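Long-range contact in ethylbenzene dehydrogenase alpha-subunit (PDB 2IVF), which is the molybdenum-bearing subunit of a molybdopterin oxidoreductase, holding two pterin guanine dinucleotides and an iron-sulfur cluster: residues C127-A132 and S862-L867. Residues are numbered along the deposited sequence; the frame is centred on the assembly and turned at random.
Sequences CQKGSA and SHLSRL. With SF4 (iron/sulfur cluster), chain K.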
ATOM      1  N   CYS A 127      -0.552   0.423  -8.315  1.00 23.41           N
ATOM      2  CA  CYS A 127      -1.089   0.535  -6.983  1.00 23.58           C
ATOM      3  C   CYS A 127      -1.242   1.996  -6.624  1.00 23.68           C
ATOM      4  O   CYS A 127      -0.877   2.902  -7.426  1.00 22.16           O
ATOM      5  CB  CYS A 127      -0.221  -0.154  -6.000  1.00 23.36           C
ATOM      6  SG  CYS A 127       1.260   0.768  -5.441  1.00 23.54           S
ATOM      7  N   GLN A 128      -1.769   2.240  -5.435  1.00 23.84           N
ATOM      8  CA  GLN A 128      -2.140   3.619  -5.097  1.00 23.93           C
ATOM      9  C   GLN A 128      -0.889   4.474  -4.778  1.00 23.36           C
ATOM     10  O   GLN A 128      -0.888   5.690  -4.989  1.00 24.10           O
ATOM     11  CB  GLN A 128      -3.193   3.654  -3.961  1.00 24.23           C
ATOM     12  CG  GLN A 128      -2.630   3.378  -2.531  1.00 26.15           C
ATOM     13  CD  GLN A 128      -2.326   1.920  -2.265  1.00 27.21           C
ATOM     14  OE1 GLN A 128      -1.917   1.179  -3.173  1.00 30.55           O
ATOM     15  NE2 GLN A 128      -2.452   1.505  -1.013  1.00 30.14           N
ATOM     16  N   LYS A 129       0.183   3.839  -4.302  1.00 23.92           N
ATOM     17  CA  LYS A 129       1.376   4.566  -3.986  1.00 23.41           C
ATOM     18  C   LYS A 129       2.013   4.995  -5.304  1.00 23.23           C
ATOM     19  O   LYS A 129       2.349   6.155  -5.469  1.00 23.28           O
ATOM     20  CB  LYS A 129       2.340   3.715  -3.206  1.00 23.41           C
ATOM     21  CG  LYS A 129       1.975   3.546  -1.742  1.00 22.95           C
ATOM     22  CD  LYS A 129       0.938   2.432  -1.517  1.00 22.08           C
ATOM     23  CE  LYS A 129       1.479   1.038  -1.851  1.00 21.00           C
ATOM     24  NZ  LYS A 129       0.418  -0.005  -1.709  1.00 19.51           N
ATOM     25  N   GLY A 130       2.156   4.046  -6.220  1.00 23.94           N
ATOM     26  CA  GLY A 130       2.720   4.307  -7.561  1.00 23.26           C
ATOM     27  C   GLY A 130       1.935   5.328  -8.349  1.00 23.97           C
ATOM     28  O   GLY A 130       2.505   6.206  -9.029  1.00 23.73           O
ATOM     29  N   SER A 131       0.614   5.210  -8.261  1.00 23.26           N
ATOM     30  CA  SER A 131      -0.307   6.059  -9.020  1.00 24.37           C
ATOM     31  C   SER A 131      -0.436   7.481  -8.446  1.00 23.38           C
ATOM     32  O   SER A 131      -1.143   8.323  -9.034  1.00 23.55           O
ATOM     33  CB  SER A 131      -1.673   5.384  -9.086  1.00 24.80           C
ATOM     34  OG  SER A 131      -1.612   4.188  -9.849  1.00 26.04           O
ATOM     35  N   ALA A 132       0.221   7.736  -7.318  1.00 23.64           N
ATOM     36  CA  ALA A 132       0.282   9.078  -6.688  1.00 23.38           C
ATOM     37  C   ALA A 132       1.714   9.523  -6.412  1.00 22.86           C
ATOM     38  O   ALA A 132       1.947  10.494  -5.688  1.00 23.37           O
ATOM     39  CB  ALA A 132      -0.474   9.050  -5.374  1.00 22.49           C
ATOM     40  N   SER A 862       2.435  13.493   2.488  1.00 23.35           N
ATOM     41  CA  SER A 862       1.151  14.054   2.895  1.00 23.39           C
ATOM     42  C   SER A 862      -0.029  13.452   2.133  1.00 22.93           C
ATOM     43  O   SER A 862      -1.013  13.037   2.741  1.00 22.54           O
ATOM     44  CB  SER A 862       1.144  15.556   2.714  1.00 23.39           C
ATOM     45  OG  SER A 862       2.002  16.141   3.671  1.00 23.74           O
ATOM     46  N   HIS A 863       0.061  13.475   0.813  1.00 23.02           N
ATOM     47  CA  HIS A 863      -1.035  13.024  -0.058  1.00 23.13           C
ATOM     48  C   HIS A 863      -1.484  11.600   0.256  1.00 23.38           C
ATOM     49  O   HIS A 863      -2.705  11.325   0.415  1.00 24.41           O
ATOM     50  CB  HIS A 863      -0.586  13.154  -1.510  1.00 23.47           C
ATOM     51  CG  HIS A 863      -1.645  12.834  -2.510  1.00 22.40           C
ATOM     52  ND1 HIS A 863      -2.457  13.797  -3.058  1.00 25.19           N
ATOM     53  CD2 HIS A 863      -2.013  11.663  -3.082  1.00 26.55           C
ATOM     54  CE1 HIS A 863      -3.282  13.238  -3.928  1.00 24.67           C
ATOM     55  NE2 HIS A 863      -3.030  11.945  -3.965  1.00 23.89           N
ATOM     56  N   LEU A 864      -0.508  10.688   0.353  1.00 23.46           N
ATOM     57  CA  LEU A 864      -0.800   9.274   0.523  1.00 23.03           C
ATOM     58  C   LEU A 864      -1.207   9.004   1.938  1.00 22.92           C
ATOM     59  O   LEU A 864      -1.969   8.063   2.208  1.00 23.38           O
ATOM     60  CB  LEU A 864       0.408   8.408   0.088  1.00 22.56           C
ATOM     61  CG  LEU A 864       0.551   8.306  -1.444  1.00 23.67           C
ATOM     62  CD1 LEU A 864       1.906   7.748  -1.938  1.00 21.27           C
ATOM     63  CD2 LEU A 864      -0.655   7.425  -1.962  1.00 22.97           C
ATOM     64  N   SER A 865      -0.718   9.833   2.858  1.00 23.01           N
ATOM     65  CA  SER A 865      -1.034   9.660   4.270  1.00 22.80           C
ATOM     66  C   SER A 865      -2.455  10.033   4.586  1.00 22.71           C
ATOM     67  O   SER A 865      -2.968   9.589   5.579  1.00 23.93           O
ATOM     68  CB  SER A 865      -0.061  10.441   5.144  1.00 23.17           C
ATOM     69  OG  SER A 865       1.204   9.807   5.109  1.00 24.29           O
ATOM     70  N   ARG A 866      -3.081  10.821   3.723  1.00 22.33           N
ATOM     71  CA  ARG A 866      -4.522  11.106   3.808  1.00 22.95           C
ATOM     72  C   ARG A 866      -5.478   9.945   3.373  1.00 22.62           C
ATOM     73  O   ARG A 866      -6.694  10.075   3.512  1.00 23.12           O
ATOM     74  CB  ARG A 866      -4.842  12.356   3.037  1.00 22.57           C
ATOM     75  CG  ARG A 866      -4.164  13.572   3.591  1.00 23.75           C
ATOM     76  CD  ARG A 866      -4.520  14.740   2.711  1.00 25.13           C
ATOM     77  NE  ARG A 866      -3.634  15.837   3.043  1.00 26.56           N
ATOM     78  CZ  ARG A 866      -2.708  16.379   2.254  1.00 26.99           C
ATOM     79  NH1 ARG A 866      -2.586  16.055   0.980  1.00 25.24           N
ATOM     80  NH2 ARG A 866      -1.988  17.369   2.722  1.00 25.41           N
ATOM     81  N   LEU A 867      -4.915   8.816   2.918  1.00 22.59           N
ATOM     82  CA  LEU A 867      -5.696   7.588   2.627  1.00 22.48           C
ATOM     83  C   LEU A 867      -5.921   6.788   3.921  1.00 23.02           C
ATOM     84  O   LEU A 867      -6.585   5.778   3.904  1.00 23.15           O
ATOM     85  CB  LEU A 867      -4.930   6.727   1.612  1.00 22.20           C
ATOM     86  CG  LEU A 867      -4.909   7.429   0.233  1.00 21.44           C
ATOM     87  CD1 LEU A 867      -4.235   6.559  -0.834  1.00 23.72           C
ATOM     88  CD2 LEU A 867      -6.282   7.829  -0.287  1.00 24.01           C
TER
HETATM   89 FE1  SF4 K1984       2.956   0.097  -6.854  1.00 26.13          FE
HETATM   90 FE2  SF4 K1984       3.640  -1.141  -9.173  1.00 25.31          FE
HETATM   91 FE3  SF4 K1984       4.955   1.053  -8.428  1.00 24.94          FE
HETATM   92 FE4  SF4 K1984       5.298  -1.282  -7.029  1.00 25.16          FE
HETATM   93  S1  SF4 K1984       5.976  -0.881  -9.151  1.00 26.63           S
HETATM   94  S2  SF4 K1984       4.963   0.880  -6.162  1.00 23.36           S
HETATM   95  S3  SF4 K1984       3.196  -2.159  -7.232  1.00 24.81           S
HETATM   96  S4  SF4 K1984       2.726   0.952  -8.999  1.00 26.13           S
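Leu864 presses its two methyls against the loop that carries a ligand of the iron-sulfur cluster, meeting mainly its backbone: CD1 lies 3.8 Å from Lys129 CA, while CD2 rests 3.5 Å from Gln128 O. Residues 127-132 are a loop of this molybdopterin oxidoreductase whose 128-130 part has helix-like backbone angles; 862-867 belong to a short helix and the loop after it in the molybdopterin dinucleotide binding region, far along the chain. With CG anti to the carbonyl carbon (chi1 -76°), the forked end of Leu864 packs, buried, on backbone atoms and the Ala132 methyl. Ala132, small enough to sit close, places CB 3.8 Å from Leu864 CD2 and also touches His863 CD2 obliquely; Leu867 CD1 meets the aliphatic CG of Gln128. Farther along, Gln128 bends at chi2 (-76°), and its OE1 accepts a hydrogen bond from Lys129 NZ, which approaches from above the carbonyl plane. Lys129 turns its end away from the helix, hydrogen-bonds Arg851 O as well and touches MGD. Arg866 NE and Leu867 O hydrogen-bond Phe95 O and Asn129 ND2 of the beta-subunit, tying the contact to the subunit interface. The cluster lies on the side of the loop away from Leu864; there sulfide S4 occupies the space a Gly130 side chain would need, and the Gly130 N-H points almost straight (178°) at Cys127 SG, which binds iron FE1 at 2.3 Å.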